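Local coordinates for protease Do-like 1, chloroplastic (Arabidopsis thaliana, PDB 3QO6), which is a serine protease of plant chloroplasts that is required at high temperature and may degrade damaged proteins, at residues S56-D61 with H65-Y70; A76-V81 with T88-V93; K92-D97 with V102-I107. One frame throughout, in Å; residues are numbered along the deposited sequence.

Contact 1 of 3, residues S56-D61 with H65-Y70; sequences SGFVWD and HIVTNY
Asp61 takes hold of His65 through both oxygens of its carboxylate. OD1 accepts from His65 ND1 at 2.8 Å, by its syn lone pair and almost exactly in the plane of the imidazole, while OD2 receives the backbone N of His65 at 3.0 Å, 31° out of the carboxylate plane. The two flat groups are turned 60° against each other. With chi1 at 57°, the carboxylate of Asp61 sits between its own N and carbonyl carbon, which brings it within reach of both donors.

Backbone bonds join the antiparallel strands. Trp60 N gives a nearly straight bond to His65 O at 2.7 Å, and Phe58 with Val67 forms a hydrogen-bonded pair: Val67 N reaches Phe58 O at 3.1 Å, whereas the return bond is weak. Farther along, the hydroxyl of Thr68 adds a side-chain bond, OG1 donating to Ser56 O at 2.6 Å, beside Ser180, the predicted charge-relay serine.

Val67 CB stands over one face of the Phe58 ring, 3.9 Å from its centroid, a CH-pi contact displaced toward the rim; Val67 CG2 turns instead to Trp60 CB and the nearby indole carbons. Val221 of helix 214-227 packs against Val67 and Trp60. On the other face, Val59 CG2 meets Ile66 CD1 at 3.5 Å.

With ND1 donating to Asp61, the imidazole is fixed in rotation. The carboxylate may favour protonation of the histidine, but the guanidinium of Arg106 near NE2 would work against it. The hairpin is thus closed near its turn by the two carboxylate bonds and at its far end by a hydroxyl bond.

Contact 2 of 3, residues A76-V81 with T88-V93; sequences ASDLRV and TFDAKV
Val81 O receives the backbone N of Phe89 at 2.8 Å in a nearly straight bond, and the CA-H of Thr88 makes a longer contact with the same oxygen. Val81 N returns a more bent bond to Phe89 O, completing the hydrogen-bonded pair, and Ala91 N continues the antiparallel ladder to Leu79 O at 3.1 Å.

Arg80 and Asp90 form the adjoining non-hydrogen-bonded pair. The arginine bends at chi3 (52°), which brings its guanidinium back across strand 88-93: NH1 makes a salt bridge to Asp90 OD2 at 3.0 Å, the two planar groups 55° apart, while Thr88 OG1 and Phe89 O lie over one guanidinium face. Asp90 OD1, the other oxygen, comes within 2.9 Å of Asp78 OD2, with the carboxylate planes only 13° apart. Glu49 brings a further acid up to Asp78.

Apolar groups occupy the reverse face. Ala91 CB touches two side chains of strand 78-81, 3.3 Å from Leu79 CD1 and 4.0 Å from Val81 CG1, and Leu105 and Ile107 of strand 102-107 pack against these side chains.

Two carboxylates so near each other, with a third beside them, would tend to raise the proton affinity of the group, so either Asp78 or Asp90 may be protonated, which the structure does not settle, while Arg80 offsets part of the charge.

Contact 3 of 3, residues K92-D97 with V102-I107; sequences KVVGFD and VAVLRI
Val94 is wedged against strand 102-107 where the packing is closest. Its CG2 comes within 3.4 Å of Arg106 CB, and its CB lies 4.0 Å from Val104 CG1. Here two residues face one: Val94 and Gly95 both stand opposite Val104, a classic beta bulge. Gly95 adopts phi 163° and psi 178°, angles open to glycine, which has no CB to strike the carbonyl oxygen of Val94. Its O accepts Val104 N in an almost perfectly straight bond of 2.9 Å, while the bond from Gly95 N back to Val104 O is weak. Behind this part, Val221 and Leu224 of helix 214-227 pack on Val104 and bury it.

Toward the Asp97 end the strands stay close. Phe96 CB touches Ala103 CB at 3.8 Å, and the phenyl ring then leads away to stack with Tyr70. Asp97 N bonds to Val102 O at 2.9 Å, and Val102 N answers to Asp97 O; the Asp97 carboxylate turns from strand 102-107 to a salt bridge of OD2 with Arg232 NH2.

The Lys92 end is the solvent side. Lys92 N bonds to Arg106 O at 2.8 Å, and Arg106 N bonds in return to Lys92 O, yet both long side chains lead away from the opposing strand. Their like charges remain separated, with Lys92 NZ 6.4 Å from Arg106 NH1. On the opposite face of the sheet, Val93 CG2 and CD1 of the buried Leu105 make a loose contact.

A bulged antiparallel hairpin results, part of the six-stranded N-terminal barrel of the chymotrypsin-like (PA clan) fold; its connecting turn carries Asp101, the predicted charge-relay aspartate.

How the contacts relate
All three contacts belong to one antiparallel barrel, in which strands 65-69, 102-107, 88-97 and 78-82 are successive neighbours. Contacts 1 and 3, with centres about 8 Å apart, are stitched by probable backbone hydrogen bonds, Leu105 N to Ile66 O at 2.6 Å and Ala103 N to Thr68 O at 2.8 Å. Contacts 2 and 3 share Lys92 and Val93, and Ile107 CG2 packs on Val81 CG2 at 3.3 Å. Contacts 1 and 2 do not touch. The predicted triad lies beside contacts 1 and 3: the side chains of Ser56 and Ser180 are about 6 Å apart, as are those of Val102 and Asp101, whereas that of Leu79 is about 11 Å from that of His71.

Contact 1 of 3, residues S56-D61 with H65-Y70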
loop_
_atom_site.group_PDB
_atom_site.type_symbol
_atom_site.label_atom_id
_atom_site.label_comp_id
_atom_site.label_asym_id
_atom_site.label_seq_id
_atom_site.Cartn_x
_atom_site.Cartn_y
_atom_site.Cartn_z
ATOM N N SER B 56 -14.752 2.900 28.209
ATOM C CA SER B 56 -15.179 3.471 29.474
ATOM C C SER B 56 -16.657 3.299 29.715
ATOM O O SER B 56 -17.380 2.712 28.897
ATOM C CB SER B 56 -14.805 4.959 29.584
ATOM O OG SER B 56 -14.582 5.519 28.316
ATOM N N GLY B 57 -17.073 3.806 30.869
ATOM C CA GLY B 57 -18.457 3.759 31.291
ATOM C C GLY B 57 -18.571 4.607 32.539
ATOM O O GLY B 57 -17.583 5.168 33.031
ATOM N N PHE B 58 -19.781 4.718 33.057
ATOM C CA PHE B 58 -20.001 5.492 34.258
ATOM C C PHE B 58 -20.952 4.717 35.150
ATOM O O PHE B 58 -21.629 3.812 34.697
ATOM C CB PHE B 58 -20.566 6.876 33.907
ATOM C CG PHE B 58 -21.613 6.852 32.836
ATOM C CD1 PHE B 58 -21.257 6.698 31.501
ATOM C CD2 PHE B 58 -22.974 6.963 33.163
ATOM C CE1 PHE B 58 -22.245 6.654 30.504
ATOM C CE2 PHE B 58 -23.970 6.922 32.176
ATOM C CZ PHE B 58 -23.613 6.766 30.856
ATOM N N VAL B 59 -20.977 5.061 36.428
ATOM C CA VAL B 59 -21.847 4.400 37.389
ATOM C C VAL B 59 -23.245 4.964 37.252
ATOM O O VAL B 59 -23.449 6.191 37.321
ATOM C CB VAL B 59 -21.353 4.654 38.817
ATOM C CG1 VAL B 59 -22.484 4.559 39.795
ATOM C CG2 VAL B 59 -20.289 3.658 39.163
ATOM N N TRP B 60 -24.215 4.078 37.077
ATOM C CA TRP B 60 -25.570 4.547 36.932
ATOM C C TRP B 60 -26.355 4.644 38.219
ATOM O O TRP B 60 -27.185 5.535 38.365
ATOM C CB TRP B 60 -26.321 3.668 35.963
ATOM C CG TRP B 60 -27.662 4.188 35.701
ATOM C CD1 TRP B 60 -28.824 3.721 36.216
ATOM C CD2 TRP B 60 -28.009 5.277 34.827
ATOM N NE1 TRP B 60 -29.885 4.440 35.716
ATOM C CE2 TRP B 60 -29.416 5.405 34.862
ATOM C CE3 TRP B 60 -27.270 6.157 34.011
ATOM C CZ2 TRP B 60 -30.109 6.379 34.109
ATOM C CZ3 TRP B 60 -27.964 7.126 33.261
ATOM C CH2 TRP B 60 -29.368 7.225 33.320
ATOM N N ASP B 61 -26.087 3.741 39.153
ATOM C CA ASP B 61 -26.805 3.712 40.438
ATOM C C ASP B 61 -26.077 2.975 41.552
ATOM O O ASP B 61 -25.110 2.228 41.319
ATOM C CB ASP B 61 -28.185 3.060 40.272
ATOM C CG ASP B 61 -28.102 1.642 39.697
ATOM O OD1 ASP B 61 -29.027 1.263 38.912
ATOM O OD2 ASP B 61 -27.126 0.908 40.032
ATOM N N HIS B 65 -24.861 -0.750 38.845
ATOM C CA HIS B 65 -25.124 -0.768 37.414
ATOM C C HIS B 65 -24.182 0.198 36.698
ATOM O O HIS B 65 -24.000 1.342 37.117
ATOM C CB HIS B 65 -26.574 -0.411 37.147
ATOM C CG HIS B 65 -27.513 -1.532 37.434
ATOM N ND1 HIS B 65 -28.714 -1.349 38.089
ATOM C CD2 HIS B 65 -27.429 -2.855 37.161
ATOM C CE1 HIS B 65 -29.329 -2.513 38.205
ATOM N NE2 HIS B 65 -28.572 -3.444 37.650
ATOM N N ILE B 66 -23.567 -0.306 35.634
ATOM C CA ILE B 66 -22.619 0.450 34.830
ATOM C C ILE B 66 -23.134 0.561 33.378
ATOM O O ILE B 66 -23.590 -0.436 32.778
ATOM C CB ILE B 66 -21.224 -0.244 34.848
ATOM C CG1 ILE B 66 -20.756 -0.469 36.290
ATOM C CG2 ILE B 66 -20.212 0.596 34.102
ATOM C CD1 ILE B 66 -20.476 0.808 37.086
ATOM N N VAL B 67 -23.074 1.783 32.835
ATOM C CA VAL B 67 -23.517 2.058 31.470
ATOM C C VAL B 67 -22.346 2.188 30.503
ATOM O O VAL B 67 -21.275 2.664 30.856
ATOM C CB VAL B 67 -24.336 3.358 31.405
ATOM C CG1 VAL B 67 -25.000 3.497 30.043
ATOM C CG2 VAL B 67 -25.384 3.351 32.489
ATOM N N THR B 68 -22.547 1.759 29.270
ATOM C CA THR B 68 -21.490 1.874 28.297
ATOM C C THR B 68 -22.058 1.667 26.915
ATOM O O THR B 68 -23.258 1.549 26.734
ATOM C CB THR B 68 -20.374 0.840 28.557
ATOM O OG1 THR B 68 -19.213 1.193 27.800
ATOM C CG2 THR B 68 -20.815 -0.554 28.131
ATOM N N ASN B 69 -21.177 1.649 25.931
ATOM C CA ASN B 69 -21.587 1.429 24.564
ATOM C C ASN B 69 -21.622 -0.077 24.405
ATOM O O ASN B 69 -20.755 -0.807 24.927
ATOM C CB ASN B 69 -20.555 2.014 23.571
ATOM C CG ASN B 69 -20.791 3.486 23.253
ATOM O OD1 ASN B 69 -19.844 4.242 23.052
ATOM N ND2 ASN B 69 -22.050 3.893 23.192
ATOM N N TYR B 70 -22.622 -0.558 23.688
ATOM C CA TYR B 70 -22.664 -1.971 23.462
ATOM C C TYR B 70 -21.431 -2.395 22.672
ATOM O O TYR B 70 -20.801 -3.405 23.016
ATOM C CB TYR B 70 -23.907 -2.355 22.692
ATOM C CG TYR B 70 -23.858 -3.776 22.204
ATOM C CD1 TYR B 70 -23.534 -4.830 23.083
ATOM C CD2 TYR B 70 -24.164 -4.083 20.876
ATOM C CE1 TYR B 70 -23.519 -6.139 22.647
ATOM C CE2 TYR B 70 -24.154 -5.387 20.433
ATOM C CZ TYR B 70 -23.830 -6.412 21.314
ATOM O OH TYR B 70 -23.782 -7.702 20.826
#

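Contact 2 of 3, residues A76-V81 with T88-V93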
loop_
_atom_site.group_PDB
_atom_site.type_symbol
_atom_site.label_atom_id
_atom_site.label_comp_id
_atom_site.label_asym_id
_atom_site.label_seq_id
_atom_site.Cartn_x
_atom_site.Cartn_y
_atom_site.Cartn_z
ATOM N N ALA B 76 -16.800 -10.127 24.321
ATOM C CA ALA B 76 -15.892 -10.364 25.442
ATOM C C ALA B 76 -16.121 -11.679 26.214
ATOM O O ALA B 76 -17.150 -11.841 26.898
ATOM C CB ALA B 76 -15.962 -9.198 26.407
ATOM N N SER B 77 -15.170 -12.613 26.126
ATOM C CA SER B 77 -15.333 -13.849 26.874
ATOM C C SER B 77 -15.518 -13.450 28.347
ATOM O O SER B 77 -16.250 -14.098 29.095
ATOM C CB SER B 77 -14.131 -14.786 26.666
ATOM O OG SER B 77 -12.909 -14.171 26.979
ATOM N N ASP B 78 -14.886 -12.353 28.747
ATOM C CA ASP B 78 -15.007 -11.839 30.108
ATOM C C ASP B 78 -14.712 -10.347 30.054
ATOM O O ASP B 78 -13.964 -9.888 29.189
ATOM C CB ASP B 78 -14.008 -12.518 31.057
ATOM C CG ASP B 78 -14.156 -12.050 32.515
ATOM O OD1 ASP B 78 -13.255 -12.361 33.326
ATOM O OD2 ASP B 78 -15.167 -11.384 32.853
ATOM N N LEU B 79 -15.319 -9.589 30.964
ATOM C CA LEU B 79 -15.104 -8.161 31.020
ATOM C C LEU B 79 -15.015 -7.755 32.452
ATOM O O LEU B 79 -15.702 -8.308 33.305
ATOM C CB LEU B 79 -16.207 -7.395 30.277
ATOM C CG LEU B 79 -17.649 -7.873 30.331
ATOM C CD1 LEU B 79 -18.323 -7.292 31.568
ATOM C CD2 LEU B 79 -18.389 -7.454 29.064
ATOM N N ARG B 80 -14.128 -6.799 32.704
ATOM C CA ARG B 80 -13.873 -6.291 34.045
ATOM C C ARG B 80 -13.917 -4.771 34.054
ATOM O O ARG B 80 -13.379 -4.123 33.152
ATOM C CB ARG B 80 -12.479 -6.738 34.496
ATOM C CG ARG B 80 -12.094 -8.154 34.055
ATOM C CD ARG B 80 -10.702 -8.588 34.565
ATOM N NE ARG B 80 -10.520 -8.426 36.018
ATOM C CZ ARG B 80 -11.439 -8.723 36.940
ATOM N NH1 ARG B 80 -12.627 -9.195 36.568
ATOM N NH2 ARG B 80 -11.171 -8.558 38.236
ATOM N N VAL B 81 -14.553 -4.199 35.064
ATOM C CA VAL B 81 -14.593 -2.751 35.168
ATOM C C VAL B 81 -13.639 -2.296 36.277
ATOM O O VAL B 81 -13.639 -2.867 37.359
ATOM C CB VAL B 81 -16.022 -2.204 35.497
ATOM C CG1 VAL B 81 -17.018 -2.638 34.451
ATOM C CG2 VAL B 81 -16.455 -2.670 36.846
ATOM N N THR B 88 -10.335 -3.339 40.640
ATOM C CA THR B 88 -10.995 -3.923 39.473
ATOM C C THR B 88 -12.016 -5.008 39.831
ATOM O O THR B 88 -11.767 -5.837 40.700
ATOM C CB THR B 88 -9.955 -4.503 38.466
ATOM O OG1 THR B 88 -10.654 -5.161 37.399
ATOM C CG2 THR B 88 -8.987 -5.506 39.151
ATOM N N PHE B 89 -13.173 -4.993 39.165
ATOM C CA PHE B 89 -14.238 -5.967 39.426
ATOM C C PHE B 89 -14.664 -6.736 38.186
ATOM O O PHE B 89 -14.426 -6.310 37.045
ATOM C CB PHE B 89 -15.485 -5.292 39.992
ATOM C CG PHE B 89 -15.239 -4.491 41.224
ATOM C CD1 PHE B 89 -16.086 -4.609 42.319
ATOM C CD2 PHE B 89 -14.198 -3.578 41.288
ATOM C CE1 PHE B 89 -15.898 -3.827 43.459
ATOM C CE2 PHE B 89 -14.002 -2.797 42.412
ATOM C CZ PHE B 89 -14.854 -2.920 43.502
ATOM N N ASP B 90 -15.304 -7.879 38.425
ATOM C CA ASP B 90 -15.801 -8.718 37.338
ATOM C C ASP B 90 -17.206 -8.201 37.071
ATOM O O ASP B 90 -17.931 -7.846 38.021
ATOM C CB ASP B 90 -15.824 -10.185 37.761
ATOM C CG ASP B 90 -15.341 -11.105 36.659
ATOM O OD1 ASP B 90 -16.048 -11.249 35.629
ATOM O OD2 ASP B 90 -14.238 -11.678 36.820
ATOM N N ALA B 91 -17.589 -8.143 35.796
ATOM C CA ALA B 91 -18.891 -7.588 35.459
ATOM C C ALA B 91 -19.817 -8.486 34.695
ATOM O O ALA B 91 -19.416 -9.150 33.734
ATOM C CB ALA B 91 -18.710 -6.284 34.689
ATOM N N LYS B 92 -21.078 -8.476 35.111
ATOM C CA LYS B 92 -22.093 -9.280 34.453
ATOM C C LYS B 92 -22.872 -8.389 33.485
ATOM O O LYS B 92 -23.211 -7.248 33.806
ATOM C CB LYS B 92 -23.041 -9.877 35.499
ATOM C CG LYS B 92 -24.182 -10.734 34.931
ATOM C CD LYS B 92 -25.532 -10.406 35.602
ATOM C CE LYS B 92 -26.706 -11.037 34.846
ATOM N NZ LYS B 92 -27.992 -10.332 35.157
ATOM N N VAL B 93 -23.146 -8.914 32.301
ATOM C CA VAL B 93 -23.889 -8.167 31.307
ATOM C C VAL B 93 -25.390 -8.144 31.596
ATOM O O VAL B 93 -26.105 -9.079 31.261
ATOM C CB VAL B 93 -23.669 -8.774 29.917
ATOM C CG1 VAL B 93 -24.456 -8.019 28.883
ATOM C CG2 VAL B 93 -22.206 -8.738 29.580
#

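Contact 3 of 3, residues K92-D97 with V102-I107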
loop_
_atom_site.group_PDB
_atom_site.type_symbol
_atom_site.label_atom_id
_atom_site.label_comp_id
_atom_site.label_asym_id
_atom_site.label_seq_id
_atom_site.Cartn_x
_atom_site.Cartn_y
_atom_site.Cartn_z
ATOM N N LYS B 92 -21.078 -8.476 35.111
ATOM C CA LYS B 92 -22.093 -9.280 34.453
ATOM C C LYS B 92 -22.872 -8.389 33.485
ATOM O O LYS B 92 -23.211 -7.248 33.806
ATOM C CB LYS B 92 -23.041 -9.877 35.499
ATOM C CG LYS B 92 -24.182 -10.734 34.931
ATOM C CD LYS B 92 -25.532 -10.406 35.602
ATOM C CE LYS B 92 -26.706 -11.037 34.846
ATOM N NZ LYS B 92 -27.992 -10.332 35.157
ATOM N N VAL B 93 -23.146 -8.914 32.301
ATOM C CA VAL B 93 -23.889 -8.167 31.307
ATOM C C VAL B 93 -25.390 -8.144 31.596
ATOM O O VAL B 93 -26.105 -9.079 31.261
ATOM C CB VAL B 93 -23.669 -8.774 29.917
ATOM C CG1 VAL B 93 -24.456 -8.019 28.883
ATOM C CG2 VAL B 93 -22.206 -8.738 29.580
ATOM N N VAL B 94 -25.880 -7.082 32.218
ATOM C CA VAL B 94 -27.313 -6.985 32.502
ATOM C C VAL B 94 -28.179 -7.043 31.235
ATOM O O VAL B 94 -29.247 -7.649 31.237
ATOM C CB VAL B 94 -27.649 -5.664 33.231
ATOM C CG1 VAL B 94 -29.156 -5.500 33.359
ATOM C CG2 VAL B 94 -26.950 -5.615 34.593
ATOM N N GLY B 95 -27.726 -6.401 30.159
ATOM C CA GLY B 95 -28.502 -6.371 28.923
ATOM C C GLY B 95 -28.048 -5.284 27.953
ATOM O O GLY B 95 -27.150 -4.501 28.260
ATOM N N PHE B 96 -28.674 -5.201 26.786
ATOM C CA PHE B 96 -28.235 -4.215 25.823
ATOM C C PHE B 96 -29.127 -3.958 24.598
ATOM O O PHE B 96 -29.872 -4.824 24.144
ATOM C CB PHE B 96 -26.838 -4.607 25.363
ATOM C CG PHE B 96 -26.788 -5.910 24.616
ATOM C CD1 PHE B 96 -27.194 -5.983 23.278
ATOM C CD2 PHE B 96 -26.359 -7.082 25.252
ATOM C CE1 PHE B 96 -27.175 -7.218 22.578
ATOM C CE2 PHE B 96 -26.336 -8.319 24.563
ATOM C CZ PHE B 96 -26.745 -8.385 23.232
ATOM N N ASP B 97 -29.012 -2.749 24.050
ATOM C CA ASP B 97 -29.780 -2.333 22.880
ATOM C C ASP B 97 -28.819 -2.044 21.740
ATOM O O ASP B 97 -28.151 -1.026 21.765
ATOM C CB ASP B 97 -30.537 -1.058 23.199
ATOM C CG ASP B 97 -31.511 -0.692 22.129
ATOM O OD1 ASP B 97 -31.333 -1.120 20.966
ATOM O OD2 ASP B 97 -32.461 0.035 22.451
ATOM N N VAL B 102 -26.314 1.106 23.282
ATOM C CA VAL B 102 -26.299 1.267 24.738
ATOM C C VAL B 102 -26.238 -0.099 25.436
ATOM O O VAL B 102 -26.925 -1.038 25.035
ATOM C CB VAL B 102 -27.569 1.935 25.200
ATOM C CG1 VAL B 102 -27.647 1.903 26.714
ATOM C CG2 VAL B 102 -27.598 3.339 24.686
ATOM N N ALA B 103 -25.440 -0.215 26.488
ATOM C CA ALA B 103 -25.347 -1.481 27.193
ATOM C C ALA B 103 -25.280 -1.281 28.693
ATOM O O ALA B 103 -24.744 -0.277 29.165
ATOM C CB ALA B 103 -24.139 -2.239 26.728
ATOM N N VAL B 104 -25.841 -2.214 29.457
ATOM C CA VAL B 104 -25.761 -2.078 30.909
ATOM C C VAL B 104 -25.031 -3.238 31.562
ATOM O O VAL B 104 -25.231 -4.389 31.211
ATOM C CB VAL B 104 -27.125 -1.954 31.574
ATOM C CG1 VAL B 104 -26.910 -1.713 33.050
ATOM C CG2 VAL B 104 -27.914 -0.812 30.963
ATOM N N LEU B 105 -24.181 -2.914 32.518
ATOM C CA LEU B 105 -23.404 -3.911 33.223
ATOM C C LEU B 105 -23.736 -3.832 34.695
ATOM O O LEU B 105 -24.336 -2.849 35.161
ATOM C CB LEU B 105 -21.921 -3.628 33.039
ATOM C CG LEU B 105 -21.068 -4.379 32.017
ATOM C CD1 LEU B 105 -21.821 -4.747 30.757
ATOM C CD2 LEU B 105 -19.874 -3.498 31.703
ATOM N N ARG B 106 -23.363 -4.879 35.424
ATOM C CA ARG B 106 -23.572 -4.912 36.864
ATOM C C ARG B 106 -22.328 -5.491 37.486
ATOM O O ARG B 106 -21.704 -6.414 36.942
ATOM C CB ARG B 106 -24.771 -5.777 37.255
ATOM C CG ARG B 106 -25.332 -5.450 38.646
ATOM C CD ARG B 106 -26.188 -6.589 39.247
ATOM N NE ARG B 106 -26.796 -6.186 40.524
ATOM C CZ ARG B 106 -28.075 -5.828 40.680
ATOM N NH1 ARG B 106 -28.911 -5.832 39.640
ATOM N NH2 ARG B 106 -28.520 -5.434 41.872
ATOM N N ILE B 107 -21.943 -4.911 38.612
ATOM C CA ILE B 107 -20.789 -5.382 39.347
ATOM C C ILE B 107 -21.166 -5.433 40.819
ATOM O O ILE B 107 -22.083 -4.734 41.274
ATOM C CB ILE B 107 -19.526 -4.479 39.163
ATOM C CG1 ILE B 107 -19.792 -3.064 39.663
ATOM C CG2 ILE B 107 -19.087 -4.490 37.713
ATOM C CD1 ILE B 107 -18.532 -2.232 39.813
#